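Local coordinates for protein Afp (Microbacterium arborescens, PDB 2YJK) that probably takes up iron and stores it in the ferric state within a shell of twelve ferritin-fold subunits, at residues C[20-23]-C[24-28]; C[32-35]-C[36-40]; C[68-71]-C[72-76]. All coordinates share one frame; numbering follows the deposited sequence.

Contact 1: C[20-23]-C[24-28]; sequences AAAQ and FLTPV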
loop_
_atom_site.group_PDB
_atom_site.type_symbol
_atom_site.label_atom_id
_atom_site.label_comp_id
_atom_site.label_asym_id
_atom_site.label_seq_id
_atom_site.Cartn_x
_atom_site.Cartn_y
_atom_site.Cartn_z
ATOM N N ALA C 20 -37.223 -12.098 -16.631
ATOM C CA ALA C 20 -37.501 -11.094 -15.580
ATOM C C ALA C 20 -36.273 -10.230 -15.167
ATOM O O ALA C 20 -36.361 -8.998 -14.973
ATOM C CB ALA C 20 -38.129 -11.791 -14.362
ATOM N N ALA C 21 -35.112 -10.842 -15.078
ATOM C CA ALA C 21 -33.958 -10.040 -14.798
ATOM C C ALA C 21 -33.820 -9.030 -15.887
ATOM O O ALA C 21 -33.613 -7.866 -15.575
ATOM C CB ALA C 21 -32.673 -10.881 -14.678
ATOM N N ALA C 22 -33.885 -9.455 -17.150
ATOM C CA ALA C 22 -33.626 -8.517 -18.231
ATOM C C ALA C 22 -34.669 -7.416 -18.194
ATOM O O ALA C 22 -34.380 -6.233 -18.404
ATOM C CB ALA C 22 -33.684 -9.204 -19.590
ATOM N N GLN C 23 -35.896 -7.818 -17.937
ATOM C CA GLN C 23 -36.967 -6.882 -17.920
ATOM C C GLN C 23 -36.794 -5.824 -16.845
ATOM O O GLN C 23 -37.046 -4.666 -17.114
ATOM C CB GLN C 23 -38.285 -7.629 -17.764
ATOM C CG GLN C 23 -39.464 -6.718 -17.493
ATOM C CD GLN C 23 -40.729 -7.487 -17.296
ATOM O OE1 GLN C 23 -41.810 -6.886 -17.167
ATOM N NE2 GLN C 23 -40.628 -8.834 -17.274
ATOM N N PHE C 24 -36.411 -6.193 -15.633
ATOM C CA PHE C 24 -36.368 -5.208 -14.530
ATOM C C PHE C 24 -35.017 -4.532 -14.347
ATOM O O PHE C 24 -34.927 -3.376 -13.897
ATOM C CB PHE C 24 -36.798 -5.871 -13.254
ATOM C CG PHE C 24 -38.235 -6.246 -13.245
ATOM C CD1 PHE C 24 -39.224 -5.234 -13.209
ATOM C CD2 PHE C 24 -38.624 -7.600 -13.224
ATOM C CE1 PHE C 24 -40.591 -5.562 -13.144
ATOM C CE2 PHE C 24 -40.022 -7.946 -13.182
ATOM C CZ PHE C 24 -40.984 -6.932 -13.161
ATOM N N LEU C 25 -33.961 -5.237 -14.727
ATOM C CA LEU C 25 -32.621 -4.679 -14.560
ATOM C C LEU C 25 -32.149 -3.835 -15.746
ATOM O O LEU C 25 -31.327 -2.931 -15.581
ATOM C CB LEU C 25 -31.640 -5.783 -14.267
ATOM C CG LEU C 25 -31.837 -6.357 -12.848
ATOM C CD1 LEU C 25 -30.745 -7.435 -12.609
ATOM C CD2 LEU C 25 -31.773 -5.340 -11.743
ATOM N N THR C 26 -32.669 -4.115 -16.927
ATOM C CA THR C 26 -32.307 -3.318 -18.103
ATOM C C THR C 26 -32.510 -1.792 -17.972
ATOM O O THR C 26 -31.613 -1.040 -18.412
ATOM C CB THR C 26 -32.951 -3.866 -19.409
ATOM O OG1 THR C 26 -32.557 -5.223 -19.543
ATOM C CG2 THR C 26 -32.506 -3.097 -20.613
ATOM N N PRO C 27 -33.655 -1.329 -17.398
ATOM C CA PRO C 27 -33.849 0.139 -17.251
ATOM C C PRO C 27 -32.852 0.684 -16.234
ATOM O O PRO C 27 -32.380 1.821 -16.329
ATOM C CB PRO C 27 -35.293 0.252 -16.674
ATOM C CG PRO C 27 -36.000 -1.062 -17.185
ATOM C CD PRO C 27 -34.880 -2.081 -17.043
ATOM N N VAL C 28 -32.473 -0.146 -15.282
ATOM C CA VAL C 28 -31.392 0.238 -14.365
ATOM C C VAL C 28 -30.042 0.447 -15.055
ATOM O O VAL C 28 -29.357 1.465 -14.822
ATOM C CB VAL C 28 -31.312 -0.770 -13.197
ATOM C CG1 VAL C 28 -30.178 -0.413 -12.228
ATOM C CG2 VAL C 28 -32.659 -0.797 -12.436
#

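Contact 2: C[32-35]-C[36-40]; sequences MQAL and VVNGK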
loop_
_atom_site.group_PDB
_atom_site.type_symbol
_atom_site.label_atom_id
_atom_site.label_comp_id
_atom_site.label_asym_id
_atom_site.label_seq_id
_atom_site.Cartn_x
_atom_site.Cartn_y
_atom_site.Cartn_z
ATOM N N MET C 32 -28.363 4.186 -15.018
ATOM C CA MET C 32 -27.066 4.291 -14.360
ATOM C C MET C 32 -25.949 4.691 -15.314
ATOM O O MET C 32 -25.083 5.434 -14.946
ATOM C CB MET C 32 -26.741 2.995 -13.724
ATOM C CG MET C 32 -27.543 2.736 -12.393
ATOM S SD MET C 32 -27.484 4.117 -11.178
ATOM C CE MET C 32 -29.159 4.565 -11.234
ATOM N N GLN C 33 -25.965 4.179 -16.543
ATOM C CA GLN C 33 -24.942 4.473 -17.499
ATOM C C GLN C 33 -25.148 5.917 -18.020
ATOM O O GLN C 33 -24.132 6.599 -18.286
ATOM C CB GLN C 33 -24.979 3.431 -18.653
ATOM C CG GLN C 33 -23.831 3.484 -19.638
ATOM C CD GLN C 33 -22.465 3.304 -18.959
ATOM O OE1 GLN C 33 -21.725 4.280 -18.780
ATOM N NE2 GLN C 33 -22.137 2.079 -18.574
ATOM N N ALA C 34 -26.415 6.350 -18.212
ATOM C CA ALA C 34 -26.748 7.771 -18.525
ATOM C C ALA C 34 -26.232 8.749 -17.424
ATOM O O ALA C 34 -25.671 9.800 -17.744
ATOM C CB ALA C 34 -28.269 7.970 -18.710
ATOM N N LEU C 35 -26.383 8.347 -16.146
ATOM C CA LEU C 35 -25.897 9.098 -15.011
ATOM C C LEU C 35 -24.367 9.232 -14.982
ATOM O O LEU C 35 -23.862 10.292 -14.589
ATOM C CB LEU C 35 -26.415 8.473 -13.730
ATOM C CG LEU C 35 -26.197 9.306 -12.467
ATOM C CD1 LEU C 35 -26.971 10.590 -12.604
ATOM C CD2 LEU C 35 -26.430 8.548 -11.064
ATOM N N VAL C 36 -23.630 8.218 -15.484
ATOM C CA VAL C 36 -22.179 8.364 -15.671
ATOM C C VAL C 36 -21.888 9.575 -16.631
ATOM O O VAL C 36 -21.062 10.473 -16.322
ATOM C CB VAL C 36 -21.526 7.067 -16.258
ATOM C CG1 VAL C 36 -20.123 7.377 -16.763
ATOM C CG2 VAL C 36 -21.455 5.935 -15.163
ATOM N N VAL C 37 -22.577 9.594 -17.779
ATOM C CA VAL C 37 -22.294 10.589 -18.791
ATOM C C VAL C 37 -22.807 11.994 -18.392
ATOM O O VAL C 37 -22.062 12.989 -18.453
ATOM C CB VAL C 37 -22.877 10.182 -20.179
ATOM C CG1 VAL C 37 -22.760 11.372 -21.150
ATOM C CG2 VAL C 37 -22.130 8.910 -20.720
ATOM N N ASN C 38 -24.072 12.061 -17.976
ATOM C CA ASN C 38 -24.643 13.331 -17.545
ATOM C C ASN C 38 -24.041 13.865 -16.228
ATOM O O ASN C 38 -24.075 15.074 -15.986
ATOM C CB ASN C 38 -26.186 13.212 -17.483
ATOM C CG ASN C 38 -26.773 12.907 -18.837
ATOM O OD1 ASN C 38 -26.292 13.449 -19.838
ATOM N ND2 ASN C 38 -27.803 12.014 -18.899
ATOM N N GLY C 39 -23.512 12.971 -15.380
ATOM C CA GLY C 39 -22.892 13.361 -14.173
ATOM C C GLY C 39 -21.536 13.975 -14.518
ATOM O O GLY C 39 -21.082 14.940 -13.861
ATOM N N LYS C 40 -20.843 13.396 -15.507
ATOM C CA LYS C 40 -19.574 14.009 -15.908
ATOM C C LYS C 40 -19.808 15.376 -16.484
ATOM O O LYS C 40 -19.083 16.301 -16.158
ATOM C CB LYS C 40 -18.789 13.156 -16.904
ATOM C CG LYS C 40 -17.980 12.065 -16.222
ATOM C CD LYS C 40 -16.706 12.669 -15.491
ATOM C CE LYS C 40 -15.687 11.590 -15.271
ATOM N NZ LYS C 40 -14.549 12.061 -14.402
#

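Contact 3: C[68-71]-C[72-76]; sequences YADT and AAERI. With OFE (Iron(II) oxide), chain P.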
loop_
_atom_site.group_PDB
_atom_site.type_symbol
_atom_site.label_atom_id
_atom_site.label_comp_id
_atom_site.label_asym_id
_atom_site.label_seq_id
_atom_site.Cartn_x
_atom_site.Cartn_y
_atom_site.Cartn_z
ATOM N N TYR C 68 -22.573 0.503 -10.490
ATOM C CA TYR C 68 -23.947 -0.040 -10.470
ATOM C C TYR C 68 -24.393 -0.507 -11.825
ATOM O O TYR C 68 -25.002 -1.563 -11.929
ATOM C CB TYR C 68 -24.944 0.969 -9.893
ATOM C CG TYR C 68 -24.627 1.399 -8.484
ATOM C CD1 TYR C 68 -23.967 0.516 -7.566
ATOM C CD2 TYR C 68 -24.952 2.688 -8.056
ATOM C CE1 TYR C 68 -23.672 0.932 -6.284
ATOM C CE2 TYR C 68 -24.649 3.108 -6.746
ATOM C CZ TYR C 68 -24.045 2.240 -5.891
ATOM O OH TYR C 68 -23.745 2.711 -4.650
ATOM N N ALA C 69 -24.035 0.238 -12.874
ATOM C CA ALA C 69 -24.404 -0.155 -14.251
ATOM C C ALA C 69 -23.756 -1.516 -14.547
ATOM O O ALA C 69 -24.425 -2.459 -15.027
ATOM C CB ALA C 69 -23.956 0.930 -15.296
ATOM N N ASP C 70 -22.478 -1.649 -14.193
ATOM C CA ASP C 70 -21.767 -2.938 -14.398
ATOM C C ASP C 70 -22.310 -4.114 -13.650
ATOM O O ASP C 70 -22.345 -5.190 -14.203
ATOM C CB ASP C 70 -20.337 -2.920 -13.931
ATOM C CG ASP C 70 -19.438 -2.515 -14.998
ATOM O OD1 ASP C 70 -19.453 -1.240 -15.099
ATOM O OD2 ASP C 70 -18.797 -3.430 -15.727
ATOM N N THR C 71 -22.640 -3.919 -12.378
ATOM C CA THR C 71 -23.224 -5.015 -11.587
ATOM C C THR C 71 -24.599 -5.439 -12.164
ATOM O O THR C 71 -24.945 -6.619 -12.140
ATOM C CB THR C 71 -23.435 -4.553 -10.144
ATOM O OG1 THR C 71 -22.182 -4.062 -9.643
ATOM C CG2 THR C 71 -23.830 -5.732 -9.264
ATOM N N ALA C 72 -25.389 -4.472 -12.616
ATOM C CA ALA C 72 -26.719 -4.808 -13.110
ATOM C C ALA C 72 -26.518 -5.521 -14.450
ATOM O O ALA C 72 -27.108 -6.583 -14.700
ATOM C CB ALA C 72 -27.625 -3.547 -13.243
ATOM N N ALA C 73 -25.620 -4.980 -15.289
ATOM C CA ALA C 73 -25.415 -5.539 -16.640
ATOM C C ALA C 73 -24.928 -6.964 -16.529
ATOM O O ALA C 73 -25.367 -7.878 -17.264
ATOM C CB ALA C 73 -24.404 -4.656 -17.453
ATOM N N GLU C 74 -24.028 -7.187 -15.587
ATOM C CA GLU C 74 -23.349 -8.468 -15.585
ATOM C C GLU C 74 -24.227 -9.508 -14.966
ATOM O O GLU C 74 -24.105 -10.690 -15.258
ATOM C CB GLU C 74 -21.974 -8.358 -14.895
ATOM C CG GLU C 74 -21.058 -7.441 -15.783
ATOM C CD GLU C 74 -19.588 -7.427 -15.369
ATOM O OE1 GLU C 74 -19.236 -7.899 -14.242
ATOM O OE2 GLU C 74 -18.766 -6.945 -16.193
ATOM N N ARG C 75 -25.071 -9.071 -14.067
ATOM C CA ARG C 75 -26.124 -9.952 -13.575
ATOM C C ARG C 75 -27.035 -10.409 -14.746
ATOM O O ARG C 75 -27.362 -11.614 -14.827
ATOM C CB ARG C 75 -26.954 -9.260 -12.453
ATOM C CG ARG C 75 -28.151 -10.109 -11.939
ATOM C CD ARG C 75 -27.589 -11.286 -11.174
ATOM N NE ARG C 75 -28.606 -12.262 -10.917
ATOM C CZ ARG C 75 -28.374 -13.526 -10.581
ATOM N NH1 ARG C 75 -27.098 -14.011 -10.457
ATOM N NH2 ARG C 75 -29.425 -14.295 -10.403
ATOM N N ILE C 76 -27.438 -9.494 -15.650
ATOM C CA ILE C 76 -28.256 -9.900 -16.833
ATOM C C ILE C 76 -27.517 -10.893 -17.737
ATOM O O ILE C 76 -28.056 -11.918 -18.176
ATOM C CB ILE C 76 -28.683 -8.691 -17.684
ATOM C CG1 ILE C 76 -29.692 -7.815 -16.907
ATOM C CG2 ILE C 76 -29.305 -9.172 -19.035
ATOM C CD1 ILE C 76 -29.756 -6.392 -17.421
HETATM FE FE OFE P . -17.261 -5.488 -15.608
HETATM O O OFE P . -16.052 -3.769 -15.097
#

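Contact 1: C[20-23]-C[24-28]
The carbonyl oxygen Ala21 O receives two backbone donors: a sound hydrogen bond from Leu25 N at 2.8 Å and a weak, strongly bent one from Phe24 N. Phe24 N bonds more firmly to Ala20 O, at 2.9 Å with an N-H...O angle of 158°. Next along the helix, Ala22 O accepts from Thr26 N at 3.1 Å. Thr26 OG1 donates to Ala22 O as well, its first torsion turning the hydroxyl back along the helix, but the modelled separation is so short that its exact value is doubtful. The ladder then breaks at Pro27, whose ring nitrogen has no proton to give; its CD instead lies 3.4 Å from Gln23 O, and the helix kinks here.

Gln23 and Phe24 run side by side, pointing the same way. The glutamine is fully extended, with CG anti to its N (chi1 170°), which carries its amide over one face of the Phe24 ring; the two planes are only 6° apart, and Gln23 CD is 4.2 Å from Phe24 CZ. Ala20 CB meets the ring more loosely, 4.4 Å from Phe24 CD2. Ala126 and Leu130 of helix 105-130 also touch Phe24, so the ring joins two helices of the bundle. With alanine in place of Phe24, the Gln23 amide would probably lose the flat surface it rests on, and a gap would open against Ala126 and Leu130.

The buried Leu25 reaches Arg75 and Ile76 of helix 51-78. Chemically, the carbonyls of Ala20 to Ala22 take N-H donors from the next turn, whereas Gln23 O meets a proline CD instead, and a glutamine amide lies flat on the aromatic ring that packs against the neighbouring helix.

Contact 2: C[32-35]-C[36-40]
Gln33 and Val36 meet where the glutamine, bent at its second torsion (58°), brings OE1 across to the valine, 3.8 Å from Val36 CB and close to both of its methyls. On another side of the same helix, Asn38 leans back toward Ala34, with Asn38 ND2 lying 4.1 Å from Ala34 CB. Its CG stands beside its own backbone N (chi1 -62°), which keeps the amide near the preceding turn. The main chain underneath is well bonded: Asn38 N reaches Ala34 O at 2.8 Å and almost straight (174°), and Gly39 N reaches Leu35 O, also at 2.8 Å, whereas the bond from Val37 N to Gln33 O is weak.

Further out, the polar ends are fixed by other parts of the assembly. Gln33 NE2 bonds to Gln66 OE1 of helix 51-78, and Asn38 OD1 accepts from Val87 N of the second subunit, so both buried amides are held in place. Lys40 leads away from the turn to form salt bridges with Asp59 and with Asp70 of the second subunit, and it touches the bound iron oxide. A helix that supplies Lys40 and His43 to an iron pocket at a subunit interface is consistent with the ferroxidase site found between subunits in Dps proteins.

Contact 3: C[68-71]-C[72-76]
Glu74 lays its CG against the carbonyl of Asp70, one turn earlier, with Glu74 CG 3.0 Å from Asp70 O, and its carboxylate extends alongside that of the aspartate. This i to i+4 carboxylate pair is part of the iron site of the Dps ferritin fold, which is built where two subunits meet. The glutamate chain, extended beyond CG (chi2 -170°), carries its carboxylate out to the metal. Asp70 OD2 binds the iron at 2.6 Å and Glu74 OE2 binds it at 2.2 Å; His43 of the second subunit supplies a third ligand. Sharing the metal, Asp70 OD2 and Glu74 OE2 lie 3.5 Å apart, a closeness of two acids that the iron and nearby cations probably offset.

A second shell positions the aspartate: besides Lys40 of the second subunit, Trp44 of that subunit donates NE1 to its OD2. The helix fixes the spacing of the two acids, since Glu74 N bonds to Asp70 O at 3.0 Å. Arg75 turns away to pair with Asp134 and with Asp149 of a third subunit.

Glu74 binds through OE2, while its OE1 stays 3.4 Å from the iron atom FE.

Overall arrangement
The three contacts come in order along the chain and sample two helices of one ferritin-like bundle. Contacts 1 and 2 both belong to helix 15-45, their centres about 18 Å apart and in series; contact 3 lies on helix 51-78. That second helix packs against both: the centre of contact 3 is about 10 Å from that of contact 1, where Ile76 meets Leu25 and Thr26, and about 15 Å from that of contact 2, where Ala69 meets Met32. Contacts 2 and 3 also reach the second subunit: the chain gives residues of contact 2 to one interface iron site and those of contact 3 to another, each site being completed by a second subunit.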